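Local coordinates for major capsid protein (Faustovirus, PDB 5J7O), which probably builds the icosahedral capsid shell of this large double-stranded DNA virus, as trimers of a double jelly-roll subunit, at residues His583-Ile586 with Ser587-Arg590. Numbering follows the deposited sequence.
Sequences HVNI and SRAR
Ser587 turns its hydroxyl back on Asn585, the N-cap of the short helix 586-589, and its OG donates to Asn585 OD1 at 2.9 Å. OG stands between its own backbone N and carbonyl carbon (chi1 61°), which swings it over the Asn585 amide, so the bond arrives well above the carbonyl plane. The next residue supplies the capping bond proper: Arg588 N meets the same OD1 at 3.2 Å, nearly along the C=O direction, with an N-H...O angle of 166°. Beyond CG, which rests 3.4 Å from Asn585 OD1, the extended Arg588 chain runs beside the amide, leaving Asn585 ND2 over one face of the guanidinium; NH2 bonds to the carbonyl of Lys7 of the second subunit. Arg588 CB also lies 4.2 Å from Val584 CG1. Ala589 N closes the first helical turn on Asn585 O at 2.9 Å, its methyl packing against the same oxygen. Arg590 N follows on Ile586 O at 3.0 Å, and the Arg590 side chain passes Ile586 obliquely, CD 4.1 Å from CG2. Asn585 thus serves the helix start twice, through its side chain and its carbonyl, and two donors of different approach pin its amide. Ser587 N, another N-H of the first turn, is bonded to Asp12 OD2 of the second subunit, so this helix start is capped by Asn585 and also tied to a neighbouring subunit of the trimer.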
loop_
_atom_site.group_PDB
_atom_site.type_symbol
_atom_site.label_atom_id
_atom_site.label_comp_id
_atom_site.label_asym_id
_atom_site.label_seq_id
_atom_site.Cartn_x
_atom_site.Cartn_y
_atom_site.Cartn_z
ATOM N N HIS B 583 -10.286 2.632 -32.408
ATOM C CA HIS B 583 -11.271 3.640 -32.037
ATOM C C HIS B 583 -12.635 3.213 -32.559
ATOM O O HIS B 583 -12.754 2.297 -33.378
ATOM C CB HIS B 583 -10.896 5.021 -32.585
ATOM C CG HIS B 583 -10.760 5.063 -34.076
ATOM N ND1 HIS B 583 -9.562 4.839 -34.720
ATOM C CD2 HIS B 583 -11.669 5.308 -35.048
ATOM C CE1 HIS B 583 -9.741 4.940 -36.026
ATOM N NE2 HIS B 583 -11.010 5.224 -36.252
ATOM N N VAL B 584 -13.667 3.887 -32.061
ATOM C CA VAL B 584 -15.018 3.767 -32.597
ATOM C C VAL B 584 -15.203 4.870 -33.630
ATOM O O VAL B 584 -15.016 6.052 -33.328
ATOM C CB VAL B 584 -16.075 3.867 -31.489
ATOM C CG1 VAL B 584 -17.469 3.936 -32.092
ATOM C CG2 VAL B 584 -15.967 2.687 -30.550
ATOM N N ASN B 585 -15.574 4.487 -34.847
ATOM C CA ASN B 585 -15.595 5.426 -35.954
ATOM C C ASN B 585 -16.848 6.299 -35.911
ATOM O O ASN B 585 -17.833 5.988 -35.240
ATOM C CB ASN B 585 -15.491 4.669 -37.270
ATOM C CG ASN B 585 -16.694 3.759 -37.507
ATOM O OD1 ASN B 585 -17.816 4.086 -37.117
ATOM N ND2 ASN B 585 -16.462 2.612 -38.132
ATOM N N ILE B 586 -16.784 7.417 -36.639
ATOM C CA ILE B 586 -17.721 8.519 -36.423
ATOM C C ILE B 586 -19.138 8.127 -36.823
ATOM O O ILE B 586 -20.113 8.560 -36.195
ATOM C CB ILE B 586 -17.244 9.776 -37.174
ATOM C CG1 ILE B 586 -15.901 10.241 -36.616
ATOM C CG2 ILE B 586 -18.276 10.895 -37.083
ATOM C CD1 ILE B 586 -15.525 11.660 -37.001
ATOM N N SER B 587 -19.281 7.302 -37.863
ATOM C CA SER B 587 -20.609 6.874 -38.287
ATOM C C SER B 587 -21.357 6.211 -37.141
ATOM O O SER B 587 -22.527 6.518 -36.886
ATOM C CB SER B 587 -20.494 5.925 -39.480
ATOM O OG SER B 587 -19.756 4.765 -39.139
ATOM N N ARG B 588 -20.683 5.311 -36.420
ATOM C CA ARG B 588 -21.309 4.652 -35.281
ATOM C C ARG B 588 -21.372 5.570 -34.069
ATOM O O ARG B 588 -22.306 5.473 -33.264
ATOM C CB ARG B 588 -20.551 3.372 -34.935
ATOM C CG ARG B 588 -20.499 2.359 -36.062
ATOM C CD ARG B 588 -19.621 1.176 -35.705
ATOM N NE ARG B 588 -19.756 0.095 -36.675
ATOM C CZ ARG B 588 -18.893 -0.907 -36.804
ATOM N NH1 ARG B 588 -17.819 -0.961 -36.028
ATOM N NH2 ARG B 588 -19.096 -1.848 -37.716
ATOM N N ALA B 589 -20.393 6.465 -33.922
ATOM C CA ALA B 589 -20.378 7.369 -32.777
ATOM C C ALA B 589 -21.556 8.332 -32.790
ATOM O O ALA B 589 -21.951 8.828 -31.729
ATOM C CB ALA B 589 -19.064 8.151 -32.738
ATOM N N ARG B 590 -22.121 8.617 -33.966
ATOM C CA ARG B 590 -23.246 9.540 -34.063
ATOM C C ARG B 590 -24.569 8.917 -33.631
ATOM O O ARG B 590 -25.529 9.651 -33.370
ATOM C CB ARG B 590 -23.359 10.081 -35.492
ATOM C CG ARG B 590 -22.511 11.325 -35.734
ATOM C CD ARG B 590 -22.352 11.653 -37.211
ATOM N NE ARG B 590 -23.586 11.464 -37.969
ATOM C CZ ARG B 590 -23.731 10.566 -38.938
ATOM N NH1 ARG B 590 -22.714 9.782 -39.273
ATOM N NH2 ARG B 590 -24.887 10.456 -39.580
#